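Local coordinates for protein endo-alpha-mannosidase (Bacteroides thetaiotaomicron, PDB 4ACY) that hydrolyses internal alpha-mannosidic linkages as a family GH99 endo-alpha-mannosidase, an activity associated with N-glycan processing, at residues 189-194 against 244-249; 276-281 against 319-324. All coordinates share one frame; numbering follows the deposited sequence.

Both contacts belong to one closed parallel barrel of eight strands, and their centres lie about 9 Å apart. Along the chain they come in series: interaction 1 (189-194 with 244-249) is complete before interaction 2 (276-281 with 319-324) begins. Interaction 1 joins the fourth and sixth strands, with strand 223-227 between them in the sheet, whereas interaction 2 joins the neighbouring seventh and eighth. The link between them is the edge shared by strands 244-246 and 276-281, where Phe245 N lies 2.8 Å from Leu276 O, a probable hydrogen bond. Together they show a TIM-type barrel held by side chains across its interior and by backbone pairing around its wall.

Interaction 1. Residues 189-194 against 244-249; sequences LFFIYD and GFYTYF
Phe191 turns its ring edge onto the face of Tyr246, and this pair is the tight part of the contact. The ring centroids are 4.8 Å apart with planes at 64°, an edge-to-face stack in which Phe191 CD1 sits over the centre of the tyrosine ring, 3.5 Å from Tyr246 CG. Phe191 CB covers the same ring as a CH-pi contact. With its CG between the backbone N and the carbonyl carbon (chi1 75°), Tyr246 reaches across until its OH lies 3.0 Å from Tyr193 CA; the hydroxyl is hydrogen-bonded to His152 NE2. Replacing Tyr246 by alanine would remove the ring and the hydroxyl, and is likely to leave Phe191 without the face it packs on and His152 without this partner.

The other end is looser, and Tyr193 and Phe249 there are partly exposed, whereas Tyr248 is buried. The Tyr193 edge meets the face of Tyr248, centroids 5.5 Å apart and planes at 90°, while Tyr193 OH comes only to 3.9 Å from Phe249 CE1. A formic acid molecule, probably from the crystallisation liquor, lies about 4 Å from the Tyr193 side chain. Strand 223-227 runs between the two strands in the barrel wall, its Ile225 and Leu227 touching Tyr246; strand 148-153 borders 189-192 on the other side, and strand 276-281 borders 244-246.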
ATOM      1  N   LEU A 189       7.866 -10.542  -4.421  1.00 18.79           N
ATOM      2  CA  LEU A 189       6.514 -10.164  -4.794  1.00 18.53           C
ATOM      3  C   LEU A 189       6.496  -8.678  -5.135  1.00 17.29           C
ATOM      4  O   LEU A 189       7.046  -7.879  -4.382  1.00 17.24           O
ATOM      5  CB  LEU A 189       5.549 -10.481  -3.648  1.00 19.67           C
ATOM      6  CG  LEU A 189       4.078 -10.409  -4.074  1.00 20.12           C
ATOM      7  CD1 LEU A 189       3.260 -11.535  -3.485  1.00 21.83           C
ATOM      8  CD2 LEU A 189       3.534  -9.061  -3.680  1.00 21.45           C
ATOM      9  N   PHE A 190       5.892  -8.321  -6.279  1.00 15.95           N
ATOM     10  CA  PHE A 190       5.737  -6.925  -6.685  1.00 15.53           C
ATOM     11  C   PHE A 190       4.257  -6.631  -6.932  1.00 15.31           C
ATOM     12  O   PHE A 190       3.595  -7.359  -7.702  1.00 15.05           O
ATOM     13  CB  PHE A 190       6.495  -6.665  -7.993  1.00 15.77           C
ATOM     14  CG  PHE A 190       7.992  -6.742  -7.869  1.00 15.73           C
ATOM     15  CD1 PHE A 190       8.652  -7.969  -7.970  1.00 16.11           C
ATOM     16  CD2 PHE A 190       8.744  -5.590  -7.686  1.00 16.10           C
ATOM     17  CE1 PHE A 190      10.060  -8.036  -7.872  1.00 16.48           C
ATOM     18  CE2 PHE A 190      10.139  -5.648  -7.575  1.00 16.18           C
ATOM     19  CZ  PHE A 190      10.799  -6.876  -7.672  1.00 16.15           C
ATOM     20  N   PHE A 191       3.754  -5.559  -6.309  1.00 14.67           N
ATOM     21  CA  PHE A 191       2.435  -5.016  -6.641  1.00 14.32           C
ATOM     22  C   PHE A 191       2.645  -3.940  -7.682  1.00 14.25           C
ATOM     23  O   PHE A 191       3.639  -3.209  -7.644  1.00 14.33           O
ATOM     24  CB  PHE A 191       1.757  -4.389  -5.417  1.00 14.01           C
ATOM     25  CG  PHE A 191       1.376  -5.378  -4.346  1.00 14.35           C
ATOM     26  CD1 PHE A 191       0.153  -6.007  -4.376  1.00 14.00           C
ATOM     27  CD2 PHE A 191       2.258  -5.666  -3.299  1.00 14.50           C
ATOM     28  CE1 PHE A 191      -0.231  -6.924  -3.368  1.00 14.38           C
ATOM     29  CE2 PHE A 191       1.903  -6.575  -2.294  1.00 14.68           C
ATOM     30  CZ  PHE A 191       0.668  -7.222  -2.334  1.00 14.83           C
ATOM     31  N   ILE A 192       1.728  -3.858  -8.639  1.00 14.27           N
ATOM     32  CA  ILE A 192       1.846  -2.861  -9.692  1.00 14.69           C
ATOM     33  C   ILE A 192       0.571  -2.022  -9.727  1.00 14.76           C
ATOM     34  O   ILE A 192      -0.476  -2.463 -10.204  1.00 14.43           O
ATOM     35  CB  ILE A 192       2.134  -3.475 -11.080  1.00 15.26           C
ATOM     36  CG1 ILE A 192       3.351  -4.408 -11.043  1.00 15.68           C
ATOM     37  CG2 ILE A 192       2.360  -2.347 -12.096  1.00 14.70           C
ATOM     38  CD1 ILE A 192       3.569  -5.205 -12.364  1.00 15.84           C
ATOM     39  N   TYR A 193       0.672  -0.809  -9.199  1.00 14.77           N
ATOM     40  CA  TYR A 193      -0.482   0.079  -9.073  1.00 15.09           C
ATOM     41  C   TYR A 193      -0.947   0.589 -10.441  1.00 15.24           C
ATOM     42  O   TYR A 193      -0.124   0.938 -11.301  1.00 15.39           O
ATOM     43  CB  TYR A 193      -0.146   1.222  -8.111  1.00 15.41           C
ATOM     44  CG  TYR A 193      -1.276   2.211  -7.904  1.00 15.79           C
ATOM     45  CD1 TYR A 193      -2.208   2.035  -6.884  1.00 16.34           C
ATOM     46  CD2 TYR A 193      -1.382   3.345  -8.699  1.00 16.49           C
ATOM     47  CE1 TYR A 193      -3.256   2.972  -6.683  1.00 16.57           C
ATOM     48  CE2 TYR A 193      -2.406   4.271  -8.508  1.00 16.68           C
ATOM     49  CZ  TYR A 193      -3.334   4.080  -7.503  1.00 17.05           C
ATOM     50  OH  TYR A 193      -4.355   5.013  -7.316  1.00 17.34           O
ATOM     51  N   ASP A 194      -2.269   0.589 -10.643  1.00 15.58           N
ATOM     52  CA  ASP A 194      -2.875   1.028 -11.905  1.00 16.24           C
ATOM     53  C   ASP A 194      -2.211   0.311 -13.093  1.00 16.25           C
ATOM     54  O   ASP A 194      -1.987   0.894 -14.153  1.00 16.42           O
ATOM     55  CB  ASP A 194      -2.776   2.565 -12.062  1.00 16.65           C
ATOM     56  CG  ASP A 194      -3.907   3.316 -11.344  1.00 17.42           C
ATOM     57  OD1 ASP A 194      -4.729   2.679 -10.654  1.00 17.89           O
ATOM     58  OD2 ASP A 194      -3.955   4.560 -11.458  1.00 17.63           O
ATOM     59  N   GLY A 244      -0.943 -12.742 -10.244  1.00 19.14           N
ATOM     60  CA  GLY A 244      -2.089 -12.508  -9.399  1.00 17.43           C
ATOM     61  C   GLY A 244      -2.610 -11.094  -9.488  1.00 17.25           C
ATOM     62  O   GLY A 244      -2.213 -10.320 -10.366  1.00 16.94           O
ATOM     63  N   PHE A 245      -3.501 -10.773  -8.559  1.00 16.99           N
ATOM     64  CA  PHE A 245      -4.178  -9.469  -8.579  1.00 16.60           C
ATOM     65  C   PHE A 245      -4.526  -8.970  -7.188  1.00 15.96           C
ATOM     66  O   PHE A 245      -4.769  -9.760  -6.277  1.00 16.48           O
ATOM     67  CB  PHE A 245      -5.452  -9.521  -9.446  1.00 17.04           C
ATOM     68  CG  PHE A 245      -6.408 -10.607  -9.070  1.00 17.56           C
ATOM     69  CD1 PHE A 245      -6.233 -11.903  -9.555  1.00 18.08           C
ATOM     70  CD2 PHE A 245      -7.520 -10.337  -8.267  1.00 17.94           C
ATOM     71  CE1 PHE A 245      -7.138 -12.926  -9.212  1.00 18.05           C
ATOM     72  CE2 PHE A 245      -8.430 -11.350  -7.933  1.00 18.01           C
ATOM     73  CZ  PHE A 245      -8.236 -12.642  -8.409  1.00 17.79           C
ATOM     74  N   TYR A 246      -4.553  -7.643  -7.038  1.00 15.05           N
ATOM     75  CA  TYR A 246      -4.951  -7.011  -5.775  1.00 14.48           C
ATOM     76  C   TYR A 246      -5.916  -5.887  -6.060  1.00 14.21           C
ATOM     77  O   TYR A 246      -6.119  -5.531  -7.231  1.00 14.13           O
ATOM     78  CB  TYR A 246      -3.735  -6.513  -4.964  1.00 13.98           C
ATOM     79  CG  TYR A 246      -3.039  -5.248  -5.457  1.00 13.88           C
ATOM     80  CD1 TYR A 246      -2.489  -5.165  -6.747  1.00 13.71           C
ATOM     81  CD2 TYR A 246      -2.891  -4.145  -4.606  1.00 13.70           C
ATOM     82  CE1 TYR A 246      -1.833  -3.988  -7.184  1.00 13.57           C
ATOM     83  CE2 TYR A 246      -2.215  -2.984  -5.011  1.00 13.35           C
ATOM     84  CZ  TYR A 246      -1.700  -2.906  -6.311  1.00 13.55           C
ATOM     85  OH  TYR A 246      -1.030  -1.781  -6.746  1.00 13.33           O
ATOM     86  N   THR A 247      -6.511  -5.344  -5.005  1.00 14.49           N
ATOM     87  CA  THR A 247      -7.666  -4.448  -5.164  1.00 14.57           C
ATOM     88  C   THR A 247      -7.388  -3.014  -4.743  1.00 14.73           C
ATOM     89  O   THR A 247      -8.071  -2.083  -5.197  1.00 14.91           O
ATOM     90  CB  THR A 247      -8.904  -4.977  -4.432  1.00 15.11           C
ATOM     91  OG1 THR A 247      -8.649  -5.040  -3.025  1.00 15.40           O
ATOM     92  CG2 THR A 247      -9.267  -6.371  -4.949  1.00 15.66           C
ATOM     93  N   TYR A 248      -6.388  -2.865  -3.870  1.00 14.04           N
ATOM     94  CA  TYR A 248      -5.912  -1.594  -3.320  1.00 13.90           C
ATOM     95  C   TYR A 248      -6.907  -0.736  -2.519  1.00 13.99           C
ATOM     96  O   TYR A 248      -6.713  -0.506  -1.325  1.00 13.63           O
ATOM     97  CB  TYR A 248      -5.131  -0.714  -4.325  1.00 13.65           C
ATOM     98  CG  TYR A 248      -4.515   0.419  -3.562  1.00 13.32           C
ATOM     99  CD1 TYR A 248      -3.399   0.196  -2.758  1.00 13.38           C
ATOM    100  CD2 TYR A 248      -5.122   1.684  -3.529  1.00 13.33           C
ATOM    101  CE1 TYR A 248      -2.863   1.212  -1.968  1.00 13.69           C
ATOM    102  CE2 TYR A 248      -4.585   2.722  -2.731  1.00 13.69           C
ATOM    103  CZ  TYR A 248      -3.457   2.469  -1.964  1.00 13.61           C
ATOM    104  OH  TYR A 248      -2.900   3.468  -1.180  1.00 14.18           O
ATOM    105  N   PHE A 249      -7.936  -0.221  -3.194  1.00 14.32           N
ATOM    106  CA  PHE A 249      -8.742   0.867  -2.626  1.00 14.58           C
ATOM    107  C   PHE A 249      -9.413   0.495  -1.311  1.00 14.54           C
ATOM    108  O   PHE A 249     -10.080  -0.519  -1.226  1.00 14.74           O
ATOM    109  CB  PHE A 249      -9.753   1.358  -3.663  1.00 14.76           C
ATOM    110  CG  PHE A 249      -9.099   1.795  -4.928  1.00 15.10           C
ATOM    111  CD1 PHE A 249      -8.356   2.979  -4.955  1.00 15.25           C
ATOM    112  CD2 PHE A 249      -9.164   1.004  -6.071  1.00 15.49           C
ATOM    113  CE1 PHE A 249      -7.697   3.388  -6.117  1.00 15.81           C
ATOM    114  CE2 PHE A 249      -8.512   1.402  -7.245  1.00 15.80           C
ATOM    115  CZ  PHE A 249      -7.780   2.595  -7.268  1.00 15.70           C
TER

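Interaction 2. Residues 276-281 against 319-324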
ATOM      1  N   LEU A 276      -2.914 -15.622  -7.740  1.00 22.08           N
ATOM      2  CA  LEU A 276      -3.005 -15.216  -6.349  1.00 21.13           C
ATOM      3  C   LEU A 276      -3.902 -14.008  -6.213  1.00 20.50           C
ATOM      4  O   LEU A 276      -3.622 -12.961  -6.798  1.00 21.18           O
ATOM      5  CB  LEU A 276      -1.629 -14.858  -5.794  1.00 22.33           C
ATOM      6  CG  LEU A 276      -0.619 -15.983  -5.572  1.00 22.91           C
ATOM      7  CD1 LEU A 276       0.656 -15.345  -5.059  1.00 23.43           C
ATOM      8  CD2 LEU A 276      -1.148 -16.994  -4.558  1.00 22.74           C
ATOM      9  N   PHE A 277      -4.978 -14.164  -5.452  1.00 18.82           N
ATOM     10  CA  PHE A 277      -5.851 -13.045  -5.094  1.00 18.17           C
ATOM     11  C   PHE A 277      -5.368 -12.434  -3.785  1.00 17.66           C
ATOM     12  O   PHE A 277      -5.269 -13.128  -2.758  1.00 17.82           O
ATOM     13  CB  PHE A 277      -7.290 -13.549  -4.958  1.00 18.07           C
ATOM     14  CG  PHE A 277      -8.259 -12.563  -4.348  1.00 17.98           C
ATOM     15  CD1 PHE A 277      -8.248 -11.200  -4.691  1.00 17.81           C
ATOM     16  CD2 PHE A 277      -9.220 -13.018  -3.447  1.00 17.96           C
ATOM     17  CE1 PHE A 277      -9.180 -10.330  -4.128  1.00 17.89           C
ATOM     18  CE2 PHE A 277     -10.148 -12.165  -2.891  1.00 17.93           C
ATOM     19  CZ  PHE A 277     -10.136 -10.813  -3.236  1.00 17.84           C
ATOM     20  N   ILE A 278      -5.080 -11.132  -3.816  1.00 16.97           N
ATOM     21  CA  ILE A 278      -4.652 -10.440  -2.598  1.00 16.52           C
ATOM     22  C   ILE A 278      -5.600  -9.266  -2.335  1.00 16.46           C
ATOM     23  O   ILE A 278      -5.379  -8.174  -2.846  1.00 17.04           O
ATOM     24  CB  ILE A 278      -3.164  -9.953  -2.691  1.00 16.10           C
ATOM     25  CG1 ILE A 278      -2.253 -11.105  -3.171  1.00 16.16           C
ATOM     26  CG2 ILE A 278      -2.721  -9.352  -1.340  1.00 16.45           C
ATOM     27  CD1 ILE A 278      -0.779 -10.747  -3.154  1.00 16.14           C
ATOM     28  N   PRO A 279      -6.680  -9.493  -1.559  1.00 16.14           N
ATOM     29  CA  PRO A 279      -7.593  -8.385  -1.270  1.00 15.67           C
ATOM     30  C   PRO A 279      -6.860  -7.313  -0.475  1.00 15.64           C
ATOM     31  O   PRO A 279      -5.886  -7.621   0.233  1.00 15.57           O
ATOM     32  CB  PRO A 279      -8.676  -9.024  -0.399  1.00 16.00           C
ATOM     33  CG  PRO A 279      -8.019 -10.267   0.187  1.00 15.78           C
ATOM     34  CD  PRO A 279      -7.080 -10.741  -0.888  1.00 15.92           C
ATOM     35  N   SER A 280      -7.315  -6.071  -0.612  1.00 15.18           N
ATOM     36  CA  SER A 280      -6.799  -4.977   0.194  1.00 15.36           C
ATOM     37  C   SER A 280      -7.855  -4.478   1.165  1.00 15.20           C
ATOM     38  O   SER A 280      -8.984  -4.169   0.768  1.00 14.78           O
ATOM     39  CB  SER A 280      -6.295  -3.828  -0.685  1.00 15.31           C
ATOM     40  OG  SER A 280      -5.324  -4.282  -1.620  1.00 15.41           O
ATOM     41  N   VAL A 281      -7.473  -4.448   2.440  1.00 14.81           N
ATOM     42  CA  VAL A 281      -8.352  -4.028   3.536  1.00 14.94           C
ATOM     43  C   VAL A 281      -7.863  -2.736   4.149  1.00 14.34           C
ATOM     44  O   VAL A 281      -6.657  -2.551   4.345  1.00 13.66           O
ATOM     45  CB  VAL A 281      -8.394  -5.126   4.646  1.00 15.38           C
ATOM     46  CG1 VAL A 281      -9.234  -4.686   5.851  1.00 17.00           C
ATOM     47  CG2 VAL A 281      -8.919  -6.434   4.050  1.00 15.77           C
ATOM     48  N   ALA A 319      -8.722 -16.057   0.669  1.00 21.05           N
ATOM     49  CA  ALA A 319      -7.444 -15.570   0.137  1.00 20.97           C
ATOM     50  C   ALA A 319      -6.299 -16.015   1.037  1.00 20.83           C
ATOM     51  O   ALA A 319      -6.473 -16.138   2.256  1.00 21.40           O
ATOM     52  CB  ALA A 319      -7.453 -14.060   0.021  1.00 20.63           C
ATOM     53  N   SER A 320      -5.149 -16.266   0.424  1.00 20.74           N
ATOM     54  CA  SER A 320      -3.940 -16.730   1.134  1.00 20.62           C
ATOM     55  C   SER A 320      -3.064 -15.579   1.628  1.00 19.40           C
ATOM     56  O   SER A 320      -2.179 -15.779   2.472  1.00 18.83           O
ATOM     57  CB  SER A 320      -3.103 -17.644   0.224  1.00 22.20           C
ATOM     58  OG  SER A 320      -3.804 -18.838  -0.097  1.00 24.06           O
ATOM     59  N   TYR A 321      -3.282 -14.390   1.068  1.00 18.18           N
ATOM     60  CA  TYR A 321      -2.502 -13.199   1.425  1.00 17.21           C
ATOM     61  C   TYR A 321      -3.483 -12.075   1.593  1.00 16.47           C
ATOM     62  O   TYR A 321      -4.470 -12.014   0.863  1.00 16.57           O
ATOM     63  CB  TYR A 321      -1.553 -12.795   0.285  1.00 17.47           C
ATOM     64  CG  TYR A 321      -0.452 -13.777  -0.002  1.00 17.93           C
ATOM     65  CD1 TYR A 321      -0.692 -14.903  -0.786  1.00 18.23           C
ATOM     66  CD2 TYR A 321       0.836 -13.565   0.486  1.00 17.89           C
ATOM     67  CE1 TYR A 321       0.316 -15.813  -1.063  1.00 18.65           C
ATOM     68  CE2 TYR A 321       1.860 -14.476   0.222  1.00 18.26           C
ATOM     69  CZ  TYR A 321       1.585 -15.586  -0.556  1.00 18.70           C
ATOM     70  OH  TYR A 321       2.585 -16.484  -0.814  1.00 19.24           O
ATOM     71  N   ILE A 322      -3.219 -11.192   2.543  1.00 15.81           N
ATOM     72  CA  ILE A 322      -4.049 -10.001   2.729  1.00 15.51           C
ATOM     73  C   ILE A 322      -3.149  -8.790   2.737  1.00 15.15           C
ATOM     74  O   ILE A 322      -2.084  -8.802   3.360  1.00 15.05           O
ATOM     75  CB  ILE A 322      -4.930 -10.107   4.009  1.00 15.68           C
ATOM     76  CG1 ILE A 322      -5.985 -11.207   3.817  1.00 15.76           C
ATOM     77  CG2 ILE A 322      -5.613  -8.740   4.343  1.00 15.90           C
ATOM     78  CD1 ILE A 322      -6.845 -11.461   5.063  1.00 15.90           C
ATOM     79  N   SER A 323      -3.566  -7.743   2.025  1.00 14.59           N
ATOM     80  CA  SER A 323      -2.844  -6.492   2.046  1.00 14.15           C
ATOM     81  C   SER A 323      -3.654  -5.441   2.783  1.00 13.91           C
ATOM     82  O   SER A 323      -4.891  -5.472   2.799  1.00 13.96           O
ATOM     83  CB  SER A 323      -2.462  -6.029   0.628  1.00 13.71           C
ATOM     84  OG  SER A 323      -3.613  -5.884  -0.211  1.00 13.77           O
ATOM     85  N   ILE A 324      -2.939  -4.520   3.414  1.00 14.08           N
ATOM     86  CA  ILE A 324      -3.553  -3.483   4.221  1.00 14.09           C
ATOM     87  C   ILE A 324      -3.297  -2.107   3.599  1.00 13.84           C
ATOM     88  O   ILE A 324      -2.154  -1.650   3.479  1.00 14.25           O
ATOM     89  CB  ILE A 324      -3.051  -3.524   5.688  1.00 13.99           C
ATOM     90  CG1 ILE A 324      -3.439  -4.870   6.331  1.00 14.34           C
ATOM     91  CG2 ILE A 324      -3.651  -2.358   6.492  1.00 13.74           C
ATOM     92  CD1 ILE A 324      -2.847  -5.065   7.708  1.00 14.64           C
TER
HETATM   93  O   HOH W   1      -4.335 -15.671  -2.179  1.00 21.79           O
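Ser280 and Ser323 turn their side chains to the same face of the sheet, where Ser280 OG donates a hydrogen bond to Ser323 OG at 2.7 Å. Ser323 OG in turn donates to Pro279 O at 2.9 Å. The Ser323 hydroxyl is set between its own backbone N and carbonyl carbon (chi1 58°), which turns it back toward Pro279. There Ser323 OG stands above the plane of the Pro279 carbonyl, 44° out of it. Ser323 N approaches the same oxygen nearly in line with the C=O bond, so two donors from one residue grip Pro279 O. The next rung is Val281 N to Ser323 O, 2.8 Å long and nearly straight at 169°.

Val281 and Ile324 point to the reverse face of the sheet from the serines. On the Val281 side, its CG2 meets Ile322 CG2 at 4.0 Å, the two branched side chains crossing obliquely.

Toward the start of the segments the backbones lack this pairing and side chains fill the interval. Tyr321, with CG anti to its carbonyl carbon, lays its ring beside Leu276, both leucine methyls approaching CE1, while its CB packs on Ile278 CG1. His41 stacks on the ring, and Thr184 is hydrogen-bonded to the hydroxyl. Pro279 CD lies over the centre of the Phe277 ring and presses on Ala319 CB at 3.5 Å, tighter than usual for two carbons. A water bridges the two backbones, donating to Phe277 O and accepting from Ser320 N.

The two parallel bridges, Ser280 with Ser323 and Val281 with Ile324, join strands connected through helix 305-316, against which Val281 and Ile324 pack. This is the beta-alpha-beta unit of the seventh and eighth strands of a TIM barrel.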